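PDB 6KVR: fatty acid amide hydrolase from Candida albicans, which probably hydrolyses monocarboxylic acid amides to the free acid and ammonium, as a member of the amidase signature family. Local coordinates for residues Q203-M208 with S411-T416; R301-L306 with E554-G559; D137-F140 with G144-V147; Y67-K72 with I81-A86; K59-A64 with P533-G538. One frame throughout, in Å; residues are numbered along the deposited sequence.

Contact 1: residues Q203-M208 with S411-T416; sequences QPQTLM and SNEPLT
Gln-205 and Thr-416 are the points where the two loop backbones come nearest, yet their CA atoms stay 7.2 Å apart, and a side chain has to span the gap. Gln-205 does so with an extended chain whose CG lies opposite the backbone N (chi1 171°), carrying its amide into the bend formed by 413-416. There OE1 of Gln-205 receives the N-H of Thr-416 at 2.9 Å, in the carbonyl plane and on a lone pair. NE2 of Gln-205 gives one hydrogen to O of Pro-414 at 3.0 Å along an almost straight line (172°). Its second goes to OE1 of Glu-413, a short 2.6 Å bond that arrives from above the carboxylate plane. Glutamine suits the place because one flat group both donates and accepts. Within the amidase fold this pins the loop after strand 199-201, which includes the predicted substrate-binding Leu-207, to the link between helices 402-409 and 417-423. Beside it, OG1 of Thr-206 accepts from N of Met-208 (present as selenomethionine) at 3.2 Å, an ST turn. Asn-215 ND2 bonds to both OE1 of Glu-413 and O of Pro-414, and Thr-419 OG1 bonds to OE1 of Gln-205.

Contact 2: residues R301-L306 with E554-G559; sequences RSIDDL and EVLAAG
Ile-303 and Leu-556 are the residues whose CA atoms come nearest across the two segments, 6.7 Å apart, and the contact between the segments is apolar in its side chains. Leu-556 reaches across with both methyls: its CD1 lies 4.0 Å from CB of Leu-306, and its CD2 lies 4.3 Å from CG2 of Ile-303. CG2 of Ile-303, set opposite the backbone N (chi1 -49° for CG1), also rests 3.4 Å from O of Leu-556, a close methyl-to-carbonyl packing. CG1 of Ile-303 is 4.3 Å from O of Gly-559. The bare backbone of Gly-559 turns toward Ile-303, while leucine suits position 556 by the reach of its two methyls; Leu-306 offers them its CB and backbone C.

Polar interactions serve the margins. OG of Ser-302, at the N-cap of helix 303-317, accepts weakly from N of Asp-305 at 3.3 Å; serine is fitted to this role by its short hydroxyl. Asp-304 makes a salt bridge to Lys-560, which adds a charged tie between the same two helices beside the buried apolar one.

Below, Leu-495 of strand 494-499 touches Ile-303, Leu-306, Val-555 and Leu-556 alike. Helices 303-317 and 552-565 thus lie side by side over the large mixed sheet, the alpha/beta layering characteristic of the amidase signature fold.

Contact 3: residues D137-F140 with G144-V147; sequences DNYF and GKTV
Gly-144 terminates helix 126-143, and the chain then doubles back so that 145-147 lie against the last turns: a glycine at the C' position, followed by a returning loop. N of Gly-144 still reaches O of Phe-140 at 2.8 Å, a helical i to i+4 bond at the C-terminal end, although the donor is tilted 34° from the carbonyl plane. The positive phi of Gly-144 (79°) is a conformation to which glycine is well suited.

Two aromatic side chains receive the loop. Tyr-139, with CG directed opposite the backbone N (chi1 -175°), presents one ring face to Val-147, whose CG2 stands 3.6 Å from the ring centroid, a CH-pi contact; the branched valine can lay one methyl over the ring. O of Lys-145 approaches the same ring at its edge, in plane, 3.6 Å from CD1. That oxygen also lies 3.5 Å from CD1 of Phe-140 and takes a CA-H...O contact from CA of Phe-140. Farther along, CG2 of Thr-146 packs 4.0 Å from CD1 of Phe-140. Outside the pair, the ring of His-143 meets that of Tyr-139, and N of Val-147 bonds to ND1 of His-151.

Between the two segments, then, one backbone bond is joined by weaker forces: the CA-H of Phe-140 and the edge of Tyr-139 probably offer O of Lys-145 a mildly positive setting.

Contact 4: residues Y67-K72 with I81-A86; sequences YLYSQK and ITDLSA
The ring of Tyr-69 meets Asp-83 at its edge, with OD2 of Asp-83 in the ring plane, and the carboxylate lies nearly level with the ring, 14° from parallel. The ring of Phe-79 lies close by at about 25° to that of Tyr-69. On the neighbouring Tyr-67, CG of Gln-71 covers one face, 3.2 Å above the plane and offset toward the rim.

The contact itself is a hydrogen bond from OH of Tyr-69 to OD2 of Asp-83 at 2.9 Å, met on the syn side and 24° out of the carboxylate plane; CE1 of the same ring lies 3.5 Å from that oxygen. Tyrosine is suited to this place by its length: the CA atoms of Tyr-69 and Asp-83 are 11.4 Å apart. The two side chains come from opposite directions. Arg-110 bonds to OH of Tyr-69 and makes a salt bridge to OD1 of Asp-83, which Arg-301 also engages. Such company would probably favour a charged carboxylate.

Lys-72, with positive phi, closes helix 64-70 in a Schellman motif, and Asp-83 stands just past the end of helix 76-82. A side-chain bond therefore links the ends of two consecutive short helices, 64-70 and 76-82, across the loop between them.

Contact 5: residues K59-A64 with P533-G538; sequences KDQFNA and PSQFVG
NE2 of Gln-61 donates to O of Ser-534 at 2.8 Å and 175°, with the oxygen lying in the amide plane and the nitrogen in the carbonyl plane of Ser-534. The other end of the same amide works too: OE1 of Gln-61 accepts the N-H of Val-537 at 3.1 Å, the donor tilted a little from the carbonyl plane. One glutamine thus serves as a clip between a carbonyl and an amide three residues apart, which suits its donor and acceptor ends. Its CG sits opposite the carbonyl carbon (chi1 -55°), and from there the chain runs out extended, bringing the amide to the backbone of 534-537. Gln-61 also ends helix 54-59: its positive phi belongs to a Schellman motif, and two residues on Asn-63 is the N-cap of helix 64-70, its OD1 accepting from N of Asp-66. The clip therefore fastens a helix-to-helix corner onto the loop leading to strand 540-546. Asn-225 ND2 adds bonds to OE1 of Gln-61 and O of Val-537. Leu-227 lies against both Gln-61 and Gln-535. CG2 of Val-537 is 3.6 Å from OE1 of Gln-61, and the side chain of Gln-535 crosses that of Gln-61, their amide planes 61° apart. Phe-536 points away and stacks on His-474.

How the contacts relate
Contacts 2, 4 and 5 form a connected series. Contact 2 meets contact 4 through a salt bridge from NH1 of Arg-301 to OD1 of Asp-83 (3.2 Å) and a probable hydrogen bond from N of Ala-86 to OD1 of Asp-305 (2.7 Å). Contact 4 in turn touches contact 5, where CG of Tyr-67 packs 3.4 Å from CZ of Phe-62. Contact 3 stands apart at the surface, its nearest atoms about 11 Å from contact 4. Contact 1 lies across the chain's centre from contact 2 and is closest to the predicted active site: the side chain of Gln-205 is about 10 Å from that of Ser-233 and about 12 Å from that of Lys-158.

Contact 1: residues Q203-M208 with S411-T416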
# COMPACT_ATOMS: atom_id res chain seq x y z
N GLN A 203 -7.68 14.37 22.79
CA GLN A 203 -7.04 14.66 21.51
C GLN A 203 -7.37 16.11 21.16
O GLN A 203 -8.39 16.63 21.61
CB GLN A 203 -7.56 13.71 20.42
CG GLN A 203 -9.04 13.91 20.18
CD GLN A 203 -9.79 12.64 19.89
OE1 GLN A 203 -9.19 11.57 19.71
NE2 GLN A 203 -11.11 12.73 19.87
N PRO A 204 -6.53 16.77 20.39
CA PRO A 204 -6.83 18.15 20.00
C PRO A 204 -7.93 18.23 18.95
O PRO A 204 -8.17 17.29 18.19
CB PRO A 204 -5.50 18.64 19.42
CG PRO A 204 -4.87 17.35 18.88
CD PRO A 204 -5.20 16.33 19.95
N GLN A 205 -8.60 19.38 18.92
CA GLN A 205 -9.40 19.77 17.77
C GLN A 205 -8.57 19.71 16.48
O GLN A 205 -7.45 20.23 16.42
CB GLN A 205 -9.94 21.18 18.02
CG GLN A 205 -10.64 21.86 16.86
CD GLN A 205 -10.73 23.37 17.09
OE1 GLN A 205 -9.74 24.10 16.94
NE2 GLN A 205 -11.91 23.84 17.47
N THR A 206 -9.14 19.07 15.45
CA THR A 206 -8.62 18.75 14.11
C THR A 206 -7.69 17.55 14.11
O THR A 206 -7.37 17.04 13.02
CB THR A 206 -7.87 19.91 13.39
OG1 THR A 206 -6.54 20.07 13.92
CG2 THR A 206 -8.63 21.24 13.49
N LEU A 207 -7.24 17.06 15.26
CA LEU A 207 -6.29 15.94 15.36
C LEU A 207 -4.95 16.26 14.72
O LEU A 207 -4.22 15.35 14.36
CB LEU A 207 -6.85 14.65 14.73
CG LEU A 207 -8.24 14.24 15.18
CD1 LEU A 207 -8.65 12.90 14.55
CD2 LEU A 207 -8.30 14.19 16.69
N MSE A 208 -4.63 17.53 14.53
CA MSE A 208 -3.39 17.92 13.89
C MSE A 208 -2.63 18.94 14.76
O MSE A 208 -2.21 20.00 14.29
CB MSE A 208 -3.67 18.51 12.49
CG MSE A 208 -4.30 17.51 11.51
SE MSE A 208 -2.91 16.13 11.10
CE MSE A 208 -1.88 17.23 9.78
N SER A 411 -20.29 22.99 13.17
CA SER A 411 -20.68 23.48 14.48
C SER A 411 -20.29 24.93 14.71
O SER A 411 -20.70 25.50 15.73
CB SER A 411 -20.04 22.62 15.58
OG SER A 411 -18.69 23.02 15.77
N ASN A 412 -19.49 25.52 13.82
CA ASN A 412 -19.00 26.89 13.98
C ASN A 412 -18.22 27.08 15.29
O ASN A 412 -18.11 28.20 15.79
CB ASN A 412 -20.15 27.88 13.87
CG ASN A 412 -20.61 28.05 12.45
OD1 ASN A 412 -21.73 27.68 12.08
ND2 ASN A 412 -19.73 28.57 11.61
N GLU A 413 -17.65 26.00 15.82
CA GLU A 413 -16.89 26.05 17.07
C GLU A 413 -15.66 26.95 16.93
O GLU A 413 -15.10 27.06 15.83
CB GLU A 413 -16.46 24.65 17.51
CG GLU A 413 -15.56 23.89 16.49
CD GLU A 413 -14.93 22.61 17.08
OE1 GLU A 413 -14.15 22.70 18.07
OE2 GLU A 413 -15.20 21.49 16.56
N PRO A 414 -15.22 27.59 18.01
CA PRO A 414 -14.08 28.52 17.90
C PRO A 414 -12.79 27.78 17.58
O PRO A 414 -12.51 26.70 18.12
CB PRO A 414 -14.02 29.20 19.28
CG PRO A 414 -14.78 28.31 20.20
CD PRO A 414 -15.81 27.61 19.37
N LEU A 415 -11.99 28.38 16.70
CA LEU A 415 -10.72 27.78 16.30
C LEU A 415 -9.67 27.92 17.39
O LEU A 415 -9.46 29.00 17.94
CB LEU A 415 -10.24 28.44 15.01
CG LEU A 415 -11.12 28.13 13.79
CD1 LEU A 415 -10.54 28.77 12.55
CD2 LEU A 415 -11.25 26.63 13.59
N THR A 416 -9.02 26.81 17.71
CA THR A 416 -7.88 26.79 18.62
C THR A 416 -6.64 27.41 17.96
O THR A 416 -6.54 27.49 16.72
CB THR A 416 -7.66 25.34 19.06
OG1 THR A 416 -8.59 25.00 20.11
CG2 THR A 416 -6.23 25.03 19.44

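Contact 2: residues R301-L306 with E554-G559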
# COMPACT_ATOMS: atom_id res chain seq x y z
N ARG A 301 4.67 1.12 28.90
CA ARG A 301 5.83 1.38 29.72
C ARG A 301 6.89 0.29 29.62
O ARG A 301 7.82 0.28 30.43
CB ARG A 301 5.41 1.60 31.18
CG ARG A 301 4.66 2.92 31.36
CD ARG A 301 4.56 3.29 32.81
NE ARG A 301 3.66 2.38 33.49
CZ ARG A 301 3.71 2.11 34.78
NH1 ARG A 301 4.57 2.71 35.59
NH2 ARG A 301 2.87 1.20 35.28
N SER A 302 6.78 -0.61 28.65
CA SER A 302 7.88 -1.52 28.35
C SER A 302 7.83 -1.95 26.88
O SER A 302 6.76 -2.00 26.27
CB SER A 302 7.87 -2.76 29.25
OG SER A 302 6.81 -3.63 28.92
N ILE A 303 9.00 -2.26 26.33
CA ILE A 303 9.05 -2.70 24.94
C ILE A 303 8.42 -4.08 24.77
O ILE A 303 7.79 -4.34 23.74
CB ILE A 303 10.50 -2.66 24.44
CG1 ILE A 303 11.11 -1.30 24.79
CG2 ILE A 303 10.58 -2.96 22.94
CD1 ILE A 303 10.70 -0.18 23.86
N ASP A 304 8.56 -4.97 25.77
CA ASP A 304 7.84 -6.25 25.75
C ASP A 304 6.36 -6.05 25.46
O ASP A 304 5.75 -6.81 24.71
CB ASP A 304 7.96 -6.97 27.10
CG ASP A 304 9.38 -7.18 27.56
OD1 ASP A 304 10.31 -7.13 26.72
OD2 ASP A 304 9.56 -7.39 28.78
N ASP A 305 5.77 -5.04 26.09
CA ASP A 305 4.34 -4.79 25.94
C ASP A 305 4.00 -4.36 24.51
O ASP A 305 3.08 -4.91 23.90
CB ASP A 305 3.91 -3.77 26.99
CG ASP A 305 3.81 -4.40 28.37
OD1 ASP A 305 3.30 -3.76 29.30
OD2 ASP A 305 4.21 -5.60 28.50
N LEU A 306 4.76 -3.41 23.95
CA LEU A 306 4.63 -3.11 22.52
C LEU A 306 4.71 -4.38 21.69
O LEU A 306 3.91 -4.59 20.78
CB LEU A 306 5.72 -2.13 22.08
CG LEU A 306 5.87 -0.80 22.84
CD1 LEU A 306 6.77 0.13 22.07
CD2 LEU A 306 4.50 -0.17 23.06
N GLU A 554 12.30 -6.12 13.93
CA GLU A 554 13.68 -5.80 14.29
C GLU A 554 13.77 -4.51 15.08
O GLU A 554 14.63 -4.38 15.97
CB GLU A 554 14.54 -5.70 13.02
CG GLU A 554 14.95 -7.03 12.42
CD GLU A 554 13.86 -7.64 11.54
OE1 GLU A 554 14.08 -8.74 10.97
OE2 GLU A 554 12.78 -7.00 11.42
N VAL A 555 12.91 -3.53 14.78
CA VAL A 555 12.94 -2.26 15.51
C VAL A 555 12.70 -2.52 16.99
O VAL A 555 13.46 -2.06 17.85
CB VAL A 555 11.91 -1.27 14.95
CG1 VAL A 555 11.78 -0.08 15.90
CG2 VAL A 555 12.29 -0.81 13.53
N LEU A 556 11.64 -3.28 17.31
CA LEU A 556 11.32 -3.55 18.71
C LEU A 556 12.38 -4.42 19.37
O LEU A 556 12.70 -4.23 20.55
CB LEU A 556 9.94 -4.22 18.81
CG LEU A 556 8.78 -3.29 18.45
CD1 LEU A 556 7.40 -3.87 18.84
CD2 LEU A 556 8.99 -1.93 19.08
N ALA A 557 12.92 -5.39 18.63
CA ALA A 557 13.94 -6.27 19.20
C ALA A 557 15.17 -5.47 19.60
O ALA A 557 15.71 -5.64 20.70
CB ALA A 557 14.31 -7.37 18.20
N ALA A 558 15.63 -4.58 18.71
CA ALA A 558 16.77 -3.73 19.03
C ALA A 558 16.40 -2.69 20.07
O ALA A 558 17.21 -2.35 20.94
CB ALA A 558 17.29 -3.05 17.77
N GLY A 559 15.17 -2.16 20.01
CA GLY A 559 14.72 -1.28 21.07
C GLY A 559 14.83 -1.95 22.43
O GLY A 559 15.22 -1.31 23.41

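Contact 3: residues D137-F140 with G144-V147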
# COMPACT_ATOMS: atom_id res chain seq x y z
N ASP A 137 -13.42 -13.06 34.38
CA ASP A 137 -13.20 -14.03 35.45
C ASP A 137 -14.22 -15.16 35.38
O ASP A 137 -13.87 -16.32 35.61
CB ASP A 137 -13.23 -13.32 36.81
CG ASP A 137 -11.91 -12.57 37.13
OD1 ASP A 137 -10.83 -12.96 36.61
OD2 ASP A 137 -11.97 -11.57 37.88
N ASN A 138 -15.48 -14.84 35.04
CA ASN A 138 -16.47 -15.89 34.82
C ASN A 138 -16.01 -16.87 33.76
O ASN A 138 -16.10 -18.09 33.95
CB ASN A 138 -17.81 -15.28 34.41
CG ASN A 138 -18.46 -14.50 35.51
OD1 ASN A 138 -19.34 -13.67 35.26
ND2 ASN A 138 -18.01 -14.73 36.75
N TYR A 139 -15.51 -16.35 32.64
CA TYR A 139 -15.04 -17.21 31.56
C TYR A 139 -13.90 -18.10 32.03
O TYR A 139 -13.86 -19.29 31.70
CB TYR A 139 -14.62 -16.33 30.38
CG TYR A 139 -14.22 -17.10 29.13
CD1 TYR A 139 -12.96 -17.67 29.03
CD2 TYR A 139 -15.09 -17.21 28.06
CE1 TYR A 139 -12.58 -18.36 27.91
CE2 TYR A 139 -14.72 -17.90 26.93
CZ TYR A 139 -13.46 -18.47 26.86
OH TYR A 139 -13.06 -19.16 25.74
N PHE A 140 -12.97 -17.54 32.81
CA PHE A 140 -11.83 -18.32 33.28
C PHE A 140 -12.28 -19.46 34.19
O PHE A 140 -11.77 -20.58 34.10
CB PHE A 140 -10.85 -17.41 34.01
CG PHE A 140 -9.58 -18.09 34.42
CD1 PHE A 140 -8.63 -18.42 33.48
CD2 PHE A 140 -9.34 -18.39 35.74
CE1 PHE A 140 -7.45 -19.05 33.85
CE2 PHE A 140 -8.17 -19.01 36.13
CZ PHE A 140 -7.23 -19.34 35.18
N GLY A 144 -11.52 -22.78 32.37
CA GLY A 144 -10.18 -23.14 32.80
C GLY A 144 -9.07 -22.54 31.99
O GLY A 144 -7.91 -22.98 32.13
N LYS A 145 -9.37 -21.56 31.15
CA LYS A 145 -8.37 -20.92 30.30
C LYS A 145 -8.86 -19.51 30.00
O LYS A 145 -9.98 -19.13 30.33
CB LYS A 145 -8.14 -21.72 29.02
CG LYS A 145 -9.43 -22.10 28.28
CD LYS A 145 -9.12 -22.99 27.09
CE LYS A 145 -10.38 -23.43 26.36
NZ LYS A 145 -11.22 -22.28 25.90
N THR A 146 -8.00 -18.74 29.34
CA THR A 146 -8.37 -17.36 29.04
C THR A 146 -8.98 -17.26 27.64
O THR A 146 -8.89 -18.17 26.82
CB THR A 146 -7.16 -16.45 29.17
OG1 THR A 146 -6.07 -17.01 28.43
CG2 THR A 146 -6.76 -16.32 30.64
N VAL A 147 -9.65 -16.12 27.41
CA VAL A 147 -10.26 -15.84 26.12
C VAL A 147 -9.23 -15.63 25.02
O VAL A 147 -9.53 -15.83 23.84
CB VAL A 147 -11.16 -14.59 26.25
CG1 VAL A 147 -11.97 -14.37 24.99
CG2 VAL A 147 -12.08 -14.74 27.45

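Contact 4: residues Y67-K72 with I81-A86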
# COMPACT_ATOMS: atom_id res chain seq x y z
N TYR A 67 4.70 12.61 43.09
CA TYR A 67 3.71 12.71 44.16
C TYR A 67 2.97 11.39 44.38
O TYR A 67 2.67 11.02 45.52
CB TYR A 67 2.72 13.81 43.83
CG TYR A 67 1.80 14.20 44.98
CD1 TYR A 67 2.28 14.90 46.08
CD2 TYR A 67 0.45 13.87 44.95
CE1 TYR A 67 1.44 15.26 47.11
CE2 TYR A 67 -0.39 14.23 45.97
CZ TYR A 67 0.11 14.91 47.05
OH TYR A 67 -0.74 15.25 48.06
N LEU A 68 2.62 10.70 43.29
CA LEU A 68 1.90 9.43 43.41
C LEU A 68 2.65 8.45 44.29
O LEU A 68 2.07 7.79 45.17
CB LEU A 68 1.69 8.84 42.02
CG LEU A 68 1.43 7.34 41.95
CD1 LEU A 68 0.06 6.99 42.52
CD2 LEU A 68 1.59 6.83 40.51
N TYR A 69 3.96 8.34 44.07
CA TYR A 69 4.77 7.40 44.83
C TYR A 69 5.09 7.92 46.23
O TYR A 69 5.00 7.17 47.20
CB TYR A 69 6.04 7.10 44.04
CG TYR A 69 5.81 6.19 42.86
CD1 TYR A 69 5.78 4.81 43.03
CD2 TYR A 69 5.61 6.70 41.59
CE1 TYR A 69 5.57 3.97 41.97
CE2 TYR A 69 5.41 5.86 40.51
CZ TYR A 69 5.38 4.49 40.70
OH TYR A 69 5.17 3.63 39.64
N SER A 70 5.44 9.21 46.34
CA SER A 70 5.87 9.76 47.62
C SER A 70 4.73 9.86 48.62
O SER A 70 4.95 9.72 49.83
CB SER A 70 6.51 11.13 47.40
OG SER A 70 5.52 12.11 47.11
N GLN A 71 3.51 10.12 48.16
CA GLN A 71 2.35 10.15 49.04
C GLN A 71 1.64 8.81 49.11
O GLN A 71 0.62 8.71 49.79
CB GLN A 71 1.36 11.22 48.59
CG GLN A 71 1.77 12.60 49.03
CD GLN A 71 1.36 12.90 50.45
OE1 GLN A 71 0.23 13.32 50.71
NE2 GLN A 71 2.27 12.65 51.39
N LYS A 72 2.16 7.79 48.41
CA LYS A 72 1.60 6.44 48.39
C LYS A 72 0.08 6.47 48.19
O LYS A 72 -0.70 6.04 49.04
CB LYS A 72 1.97 5.70 49.68
CG LYS A 72 3.48 5.54 49.91
CD LYS A 72 3.80 5.11 51.34
CE LYS A 72 5.00 4.17 51.38
NZ LYS A 72 4.71 2.86 52.04
N ILE A 81 0.45 -4.45 41.42
CA ILE A 81 -0.24 -4.82 40.20
C ILE A 81 0.12 -3.88 39.06
O ILE A 81 0.59 -4.31 38.00
CB ILE A 81 -1.76 -4.86 40.45
CG1 ILE A 81 -2.12 -6.11 41.26
CG2 ILE A 81 -2.53 -4.83 39.12
CD1 ILE A 81 -3.57 -6.18 41.67
N THR A 82 -0.05 -2.56 39.28
CA THR A 82 0.07 -1.58 38.21
C THR A 82 1.51 -1.30 37.80
O THR A 82 1.72 -0.56 36.83
CB THR A 82 -0.61 -0.25 38.59
OG1 THR A 82 -0.05 0.28 39.80
CG2 THR A 82 -2.09 -0.45 38.76
N ASP A 83 2.51 -1.86 38.47
CA ASP A 83 3.89 -1.73 38.02
C ASP A 83 4.46 -3.06 37.53
O ASP A 83 5.66 -3.31 37.62
CB ASP A 83 4.76 -1.11 39.11
CG ASP A 83 4.50 0.39 39.29
OD1 ASP A 83 4.12 1.04 38.29
OD2 ASP A 83 4.68 0.93 40.41
N LEU A 84 3.60 -3.91 37.01
CA LEU A 84 4.02 -5.07 36.25
C LEU A 84 3.76 -4.80 34.77
O LEU A 84 2.79 -4.13 34.43
CB LEU A 84 3.23 -6.31 36.68
CG LEU A 84 3.58 -7.16 37.89
CD1 LEU A 84 2.53 -8.27 38.00
CD2 LEU A 84 5.00 -7.69 37.85
N SER A 85 4.62 -5.33 33.90
CA SER A 85 4.34 -5.23 32.47
C SER A 85 3.06 -5.98 32.14
O SER A 85 2.67 -6.92 32.83
CB SER A 85 5.49 -5.80 31.64
OG SER A 85 5.44 -7.21 31.64
N ALA A 86 2.40 -5.55 31.06
CA ALA A 86 1.23 -6.27 30.58
C ALA A 86 1.57 -7.73 30.27
O ALA A 86 0.73 -8.61 30.46
CB ALA A 86 0.67 -5.57 29.34

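Contact 5: residues K59-A64 with P533-G538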
# COMPACT_ATOMS: atom_id res chain seq x y z
N LYS A 59 1.26 26.00 37.52
CA LYS A 59 2.28 27.05 37.56
C LYS A 59 3.57 26.55 38.19
O LYS A 59 4.66 26.98 37.80
CB LYS A 59 1.77 28.27 38.33
CG LYS A 59 0.97 29.25 37.48
CD LYS A 59 0.30 30.33 38.32
CE LYS A 59 -0.56 31.24 37.44
NZ LYS A 59 -2.02 31.08 37.72
N ASP A 60 3.46 25.61 39.12
CA ASP A 60 4.56 25.13 39.93
C ASP A 60 5.37 24.03 39.25
O ASP A 60 6.33 23.53 39.85
CB ASP A 60 4.01 24.61 41.25
CG ASP A 60 3.96 25.69 42.31
OD1 ASP A 60 4.32 25.39 43.47
OD2 ASP A 60 3.58 26.83 41.97
N GLN A 61 5.00 23.61 38.04
CA GLN A 61 5.68 22.50 37.37
C GLN A 61 5.62 21.25 38.25
O GLN A 61 6.60 20.53 38.40
CB GLN A 61 7.12 22.86 37.01
CG GLN A 61 7.21 24.12 36.17
CD GLN A 61 8.62 24.42 35.67
OE1 GLN A 61 9.19 23.67 34.87
NE2 GLN A 61 9.17 25.55 36.13
N PHE A 62 4.47 21.03 38.87
CA PHE A 62 4.25 19.88 39.73
C PHE A 62 4.54 18.58 38.99
O PHE A 62 4.11 18.40 37.85
CB PHE A 62 2.79 19.93 40.22
CG PHE A 62 2.46 18.93 41.31
CD1 PHE A 62 2.78 19.19 42.62
CD2 PHE A 62 1.79 17.76 41.00
CE1 PHE A 62 2.46 18.28 43.63
CE2 PHE A 62 1.47 16.84 41.99
CZ PHE A 62 1.81 17.11 43.31
N ASN A 63 5.32 17.69 39.62
CA ASN A 63 5.61 16.36 39.07
C ASN A 63 4.60 15.39 39.69
O ASN A 63 4.81 14.91 40.80
CB ASN A 63 7.05 15.95 39.36
CG ASN A 63 7.40 14.54 38.85
OD1 ASN A 63 6.53 13.69 38.64
ND2 ASN A 63 8.69 14.30 38.66
N ALA A 64 3.52 15.11 38.96
CA ALA A 64 2.47 14.27 39.53
C ALA A 64 2.94 12.83 39.73
O ALA A 64 2.48 12.16 40.66
CB ALA A 64 1.22 14.30 38.65
N PRO A 533 15.66 27.04 30.51
CA PRO A 533 15.98 25.96 31.45
C PRO A 533 15.06 25.88 32.66
O PRO A 533 14.71 24.78 33.10
CB PRO A 533 17.42 26.28 31.89
CG PRO A 533 17.95 27.22 30.88
CD PRO A 533 16.79 27.97 30.32
N SER A 534 14.65 27.02 33.22
CA SER A 534 13.86 27.00 34.45
C SER A 534 12.39 26.65 34.22
O SER A 534 11.67 26.40 35.19
CB SER A 534 13.97 28.35 35.18
OG SER A 534 13.36 29.40 34.44
N GLN A 535 11.95 26.58 32.97
CA GLN A 535 10.53 26.39 32.65
C GLN A 535 10.24 25.01 32.04
O GLN A 535 9.13 24.79 31.53
CB GLN A 535 10.08 27.50 31.70
CG GLN A 535 9.88 28.87 32.35
CD GLN A 535 8.77 28.88 33.39
OE1 GLN A 535 9.03 28.85 34.60
NE2 GLN A 535 7.53 28.94 32.92
N PHE A 536 11.20 24.09 32.07
CA PHE A 536 10.99 22.76 31.51
C PHE A 536 11.56 21.69 32.45
O PHE A 536 12.02 20.65 31.98
CB PHE A 536 11.63 22.62 30.12
CG PHE A 536 10.95 23.43 29.04
CD1 PHE A 536 9.85 22.92 28.36
CD2 PHE A 536 11.43 24.69 28.68
CE1 PHE A 536 9.22 23.66 27.36
CE2 PHE A 536 10.81 25.43 27.68
CZ PHE A 536 9.70 24.92 27.01
N VAL A 537 11.51 21.94 33.76
CA VAL A 537 12.30 21.17 34.72
C VAL A 537 11.93 19.69 34.72
O VAL A 537 10.77 19.33 34.90
CB VAL A 537 12.12 21.74 36.14
CG1 VAL A 537 12.95 20.93 37.13
CG2 VAL A 537 12.47 23.24 36.20
N GLY A 538 12.95 18.83 34.57
CA GLY A 538 12.77 17.42 34.84
C GLY A 538 11.97 16.67 33.80
O GLY A 538 11.61 15.51 34.05